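Local structure of latency-associated nuclear antigen (4BLG) at residues K53-K56 and C57-K61; L104-C107 and E108-S112. The protein probably binds viral DNA through this C-terminal domain of the gammaherpesvirus LANA family, the part of the longer protein described here. All coordinates share one frame; numbering follows the deposited sequence.

Interaction 1: K53-K56 and C57-K61; sequences KLHK and CIQSK. With PO4 (phosphate ion), chain E.
Leu-54 and Ile-58 meet one turn apart at the C-terminal end of helix 48-57, where the chain leaves helical geometry. Their side chains lie side by side and point the same way, with CD1 of Ile-58 3.7 Å from CG of Leu-54. Ile-58 extends from CG1 to CD1 (chi2 168°), which carries its end methyl along the leucine.

Backbone hydrogen bonds close the last turn. Cys-57 N donates to Lys-53 O at 3.0 Å, and Ile-58 N makes a straighter bond to Leu-54 O at 2.7 Å (N-H...O angle 167°). The helix then passes through an inverse gamma turn centred on Ile-58, with a weak bond from Gln-59 N to Cys-57 O.

The next carbonyl, of His-55, is taken up by a side chain. Gln-59 bends back at chi2 (-71°), bringing NE2 to 3.0 Å from His-55 O, in the carbonyl plane. Its amide stands almost perpendicular to the His-55 imidazole, while Gln-59 OE1 accepts from Ser-65 N and His-55 ND1 pairs with Thr-66 O.

The extended Lys-53 points NZ at a phosphate ion, though the modelled 2.4 Å from NZ to O1 is doubtfully short.

Leu-54 and Ile-58 both rest on Phe-43 of strand 39-45; Cys-57 faces Met-15 and Arg-16 of helix 13-22, and the Gln-59 and His-55 bonds tie this helix end to strand 64-70 of the domain's four-stranded antiparallel sheet.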
loop_
_atom_site.group_PDB
_atom_site.type_symbol
_atom_site.label_atom_id
_atom_site.label_comp_id
_atom_site.label_asym_id
_atom_site.label_seq_id
_atom_site.Cartn_x
_atom_site.Cartn_y
_atom_site.Cartn_z
ATOM N N LYS A 53 9.834 -5.103 -12.870
ATOM C CA LYS A 53 9.156 -5.362 -14.143
ATOM C C LYS A 53 7.685 -4.963 -14.068
ATOM O O LYS A 53 7.203 -4.203 -14.913
ATOM C CB LYS A 53 9.266 -6.830 -14.554
ATOM C CG LYS A 53 8.692 -7.143 -15.943
ATOM C CD LYS A 53 8.877 -8.625 -16.287
ATOM C CE LYS A 53 8.101 -9.049 -17.533
ATOM N NZ LYS A 53 8.633 -10.317 -18.147
ATOM N N LEU A 54 6.974 -5.473 -13.057
ATOM C CA LEU A 54 5.535 -5.226 -12.942
ATOM C C LEU A 54 5.273 -3.739 -12.794
ATOM O O LEU A 54 4.263 -3.221 -13.252
ATOM C CB LEU A 54 4.931 -5.979 -11.753
ATOM C CG LEU A 54 4.320 -7.351 -12.037
ATOM C CD1 LEU A 54 5.252 -8.200 -12.858
ATOM C CD2 LEU A 54 3.961 -8.056 -10.737
ATOM N N HIS A 55 6.201 -3.051 -12.153
ATOM C CA HIS A 55 6.049 -1.630 -11.916
ATOM C C HIS A 55 6.056 -0.863 -13.231
ATOM O O HIS A 55 5.225 0.023 -13.434
ATOM C CB HIS A 55 7.158 -1.106 -11.018
ATOM C CG HIS A 55 7.314 0.377 -11.078
ATOM N ND1 HIS A 55 6.412 1.245 -10.501
ATOM C CD2 HIS A 55 8.253 1.148 -11.673
ATOM C CE1 HIS A 55 6.797 2.489 -10.728
ATOM N NE2 HIS A 55 7.914 2.457 -11.433
ATOM N N LYS A 56 6.998 -1.172 -14.118
ATOM C CA LYS A 56 7.023 -0.475 -15.409
ATOM C C LYS A 56 5.824 -0.926 -16.274
ATOM O O LYS A 56 5.315 -0.158 -17.079
ATOM C CB LYS A 56 8.376 -0.647 -16.154
ATOM C CG LYS A 56 9.662 -0.066 -15.458
ATOM C CD LYS A 56 9.935 1.459 -15.635
ATOM C CE LYS A 56 11.214 1.861 -14.864
ATOM N NZ LYS A 56 11.160 3.127 -14.073
ATOM N N CYS A 57 5.357 -2.159 -16.082
ATOM C CA CYS A 57 4.293 -2.707 -16.932
ATOM C C CYS A 57 2.840 -2.420 -16.522
ATOM O O CYS A 57 1.994 -2.179 -17.382
ATOM C CB CYS A 57 4.472 -4.218 -17.080
ATOM S SG CYS A 57 5.897 -4.650 -18.076
ATOM N N ILE A 58 2.537 -2.471 -15.230
ATOM C CA ILE A 58 1.162 -2.273 -14.770
ATOM C C ILE A 58 0.881 -0.785 -14.604
ATOM O O ILE A 58 0.775 -0.257 -13.481
ATOM C CB ILE A 58 0.884 -3.046 -13.466
ATOM C CG1 ILE A 58 1.156 -4.538 -13.688
ATOM C CG2 ILE A 58 -0.558 -2.856 -13.020
ATOM C CD1 ILE A 58 1.200 -5.364 -12.409
ATOM N N GLN A 59 0.771 -0.119 -15.751
ATOM C CA GLN A 59 0.553 1.318 -15.824
ATOM C C GLN A 59 -0.341 1.626 -17.016
ATOM O O GLN A 59 -0.175 1.057 -18.093
ATOM C CB GLN A 59 1.879 2.058 -16.003
ATOM C CG GLN A 59 2.902 1.811 -14.912
ATOM C CD GLN A 59 2.535 2.462 -13.592
ATOM O OE1 GLN A 59 1.470 3.072 -13.453
ATOM N NE2 GLN A 59 3.426 2.339 -12.610
ATOM N N SER A 60 -1.286 2.533 -16.817
ATOM C CA SER A 60 -2.137 3.016 -17.896
ATOM C C SER A 60 -2.968 4.175 -17.370
ATOM O O SER A 60 -2.701 4.710 -16.291
ATOM C CB SER A 60 -3.063 1.914 -18.406
ATOM O OG SER A 60 -4.106 1.679 -17.477
ATOM N N LYS A 61 -3.983 4.559 -18.127
ATOM C CA LYS A 61 -4.864 5.631 -17.702
ATOM C C LYS A 61 -5.780 5.174 -16.569
ATOM O O LYS A 61 -6.289 5.998 -15.810
ATOM C CB LYS A 61 -5.703 6.126 -18.879
ATOM C CG LYS A 61 -5.514 7.592 -19.188
ATOM C CD LYS A 61 -4.096 7.893 -19.619
ATOM C CE LYS A 61 -3.975 9.322 -20.113
ATOM N NZ LYS A 61 -2.665 9.572 -20.766
HETATM P P PO4 E . 8.657 -9.598 -21.364
HETATM O O1 PO4 E . 8.013 -10.590 -20.425
HETATM O O2 PO4 E . 7.959 -8.265 -21.245
HETATM O O3 PO4 E . 10.114 -9.438 -21.002
HETATM O O4 PO4 E . 8.543 -10.102 -22.783
#

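Interaction 2: L104-C107 and E108-S112; sequences LAYC and EKYHS. With PO4 (phosphate ion), chain C; PO4 (phosphate ion), chain E.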
loop_
_atom_site.group_PDB
_atom_site.type_symbol
_atom_site.label_atom_id
_atom_site.label_comp_id
_atom_site.label_asym_id
_atom_site.label_seq_id
_atom_site.Cartn_x
_atom_site.Cartn_y
_atom_site.Cartn_z
ATOM N N LEU A 104 -1.999 -12.241 -12.921
ATOM C CA LEU A 104 -1.605 -13.524 -12.345
ATOM C C LEU A 104 -1.709 -14.691 -13.323
ATOM O O LEU A 104 -1.033 -15.705 -13.147
ATOM C CB LEU A 104 -2.413 -13.835 -11.083
ATOM C CG LEU A 104 -2.142 -12.973 -9.842
ATOM C CD1 LEU A 104 -2.932 -13.524 -8.665
ATOM C CD2 LEU A 104 -0.662 -12.905 -9.501
ATOM N N ALA A 105 -2.556 -14.582 -14.342
ATOM C CA ALA A 105 -2.525 -15.591 -15.401
ATOM C C ALA A 105 -1.158 -15.554 -16.076
ATOM O O ALA A 105 -0.526 -16.592 -16.278
ATOM C CB ALA A 105 -3.632 -15.360 -16.413
ATOM N N TYR A 106 -0.690 -14.359 -16.419
ATOM C CA TYR A 106 0.663 -14.241 -16.978
ATOM C C TYR A 106 1.745 -14.775 -16.008
ATOM O O TYR A 106 2.553 -15.639 -16.373
ATOM C CB TYR A 106 0.947 -12.787 -17.378
ATOM C CG TYR A 106 2.217 -12.578 -18.186
ATOM C CD1 TYR A 106 3.426 -12.323 -17.561
ATOM C CD2 TYR A 106 2.199 -12.622 -19.576
ATOM C CE1 TYR A 106 4.590 -12.124 -18.296
ATOM C CE2 TYR A 106 3.354 -12.423 -20.317
ATOM C CZ TYR A 106 4.547 -12.172 -19.667
ATOM O OH TYR A 106 5.704 -11.972 -20.388
ATOM N N CYS A 107 1.737 -14.290 -14.766
ATOM C CA CYS A 107 2.792 -14.621 -13.798
ATOM C C CYS A 107 2.797 -16.082 -13.391
ATOM O O CYS A 107 3.834 -16.619 -13.003
ATOM C CB CYS A 107 2.658 -13.770 -12.530
ATOM S SG CYS A 107 2.954 -12.042 -12.801
ATOM N N GLU A 108 1.635 -16.716 -13.468
ATOM C CA GLU A 108 1.499 -18.118 -13.114
ATOM C C GLU A 108 2.418 -18.973 -13.987
ATOM O O GLU A 108 2.870 -20.039 -13.570
ATOM C CB GLU A 108 0.044 -18.557 -13.281
ATOM C CG GLU A 108 -0.197 -20.032 -13.049
ATOM C CD GLU A 108 -0.891 -20.684 -14.224
ATOM O OE1 GLU A 108 -2.086 -20.389 -14.445
ATOM O OE2 GLU A 108 -0.238 -21.478 -14.937
ATOM N N LYS A 109 2.699 -18.494 -15.195
ATOM C CA LYS A 109 3.594 -19.198 -16.113
ATOM C C LYS A 109 5.011 -18.650 -16.032
ATOM O O LYS A 109 5.975 -19.408 -16.056
ATOM C CB LYS A 109 3.118 -19.064 -17.559
ATOM C CG LYS A 109 1.774 -19.686 -17.823
ATOM C CD LYS A 109 1.892 -21.205 -17.934
ATOM C CE LYS A 109 0.530 -21.869 -18.017
ATOM N NZ LYS A 109 0.505 -23.134 -17.243
ATOM N N TYR A 110 5.125 -17.325 -15.963
ATOM C CA TYR A 110 6.428 -16.670 -16.104
ATOM C C TYR A 110 7.012 -16.041 -14.837
ATOM O O TYR A 110 8.179 -15.637 -14.830
ATOM C CB TYR A 110 6.336 -15.642 -17.228
ATOM C CG TYR A 110 5.838 -16.300 -18.479
ATOM C CD1 TYR A 110 6.571 -17.313 -19.072
ATOM C CD2 TYR A 110 4.614 -15.962 -19.036
ATOM C CE1 TYR A 110 6.121 -17.949 -20.196
ATOM C CE2 TYR A 110 4.156 -16.598 -20.165
ATOM C CZ TYR A 110 4.914 -17.596 -20.736
ATOM O OH TYR A 110 4.481 -18.241 -21.867
ATOM N N HIS A 111 6.224 -15.967 -13.770
ATOM C CA HIS A 111 6.698 -15.369 -12.515
ATOM C C HIS A 111 5.969 -15.959 -11.327
ATOM O O HIS A 111 5.174 -15.276 -10.681
ATOM C CB HIS A 111 6.467 -13.861 -12.513
ATOM C CG HIS A 111 7.191 -13.137 -13.601
ATOM N ND1 HIS A 111 8.564 -13.017 -13.639
ATOM C CD2 HIS A 111 6.725 -12.474 -14.684
ATOM C CE1 HIS A 111 8.913 -12.324 -14.706
ATOM N NE2 HIS A 111 7.815 -11.982 -15.356
ATOM N N SER A 112 6.251 -17.223 -11.043
ATOM C CA SER A 112 5.542 -17.962 -10.007
ATOM C C SER A 112 5.752 -17.392 -8.600
ATOM O O SER A 112 5.026 -17.745 -7.672
ATOM C CB SER A 112 5.985 -19.419 -10.037
ATOM O OG SER A 112 7.397 -19.500 -9.958
HETATM P P PO4 C . 9.880 -14.996 -10.499
HETATM O O1 PO4 C . 10.731 -16.151 -10.052
HETATM O O2 PO4 C . 10.391 -13.752 -9.827
HETATM O O3 PO4 C . 9.994 -14.840 -11.991
HETATM O O4 PO4 C . 8.442 -15.201 -10.080
HETATM P P PO4 E . 8.657 -9.598 -21.364
HETATM O O1 PO4 E . 8.013 -10.590 -20.425
HETATM O O2 PO4 E . 7.959 -8.265 -21.245
HETATM O O3 PO4 E . 10.114 -9.438 -21.002
HETATM O O4 PO4 E . 8.543 -10.102 -22.783
#
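Tyr-106 and Tyr-110, one helical turn apart, form an edge-to-face pair near the end of helix 93-110. CD2 of Tyr-110 stands over the centre of the Tyr-106 ring, 3.8 Å from its CZ, and the ring planes are inclined at 53°. Different first torsions make this possible: in Tyr-106 CG is anti to the backbone N (chi1 -170°), whereas in Tyr-110 it sits anti to the carbonyl carbon, and the two side chains cross at about a right angle. CB of Lys-109 lies over one face of the Tyr-110 ring. Beyond CB that lysine bends away, and its NZ forms a salt bridge with Glu-108 OE2 at 2.9 Å.

Tyr-106 OH donates to O1 of one phosphate ion at 2.7 Å, close to the plane of its own ring. His-111, the first residue to leave helical geometry, presents its imidazole edge to a second phosphate, ND1 donating to O3 at 2.8 Å. Cys-107 SG approaches His-111 CB at 4.0 Å.

Tyr-106 O takes two backbone donors: Tyr-110 N in the carbonyl plane and Lys-109 N from above it, both at 3.1 Å.

This last turn of helix 93-110, leading into the loop before strand 115-122, lies at the surface beside helix 48-57, where Tyr-106 touches Lys-53 and His-111 touches Thr-50. The Tyr-106 ring also meets that of His-18 in helix 13-22.

Interactions 1 and 2 come from the C-terminal ends of two helices, 48-57 and 93-110, and their centres are about 15 Å apart. They meet through Lys-53, whose NZ is 3.4 Å from His-111 NE2, a weak hydrogen bond, and 4.0 Å from Tyr-106 OH. The same phosphate ion joins them: Tyr-106 OH and, at a doubtfully short distance, Lys-53 NZ both approach its O1, and Met-15 N of helix 13-22 also bonds the ion. The second phosphate belongs to interaction 2 alone, held by His-111 together with His-47, Thr-50 and Ser-113. His-111 thus uses both ring nitrogens, ND1 toward this second ion and NE2, weakly, toward Lys-53. Both phosphates probably come from the crystallisation liquor.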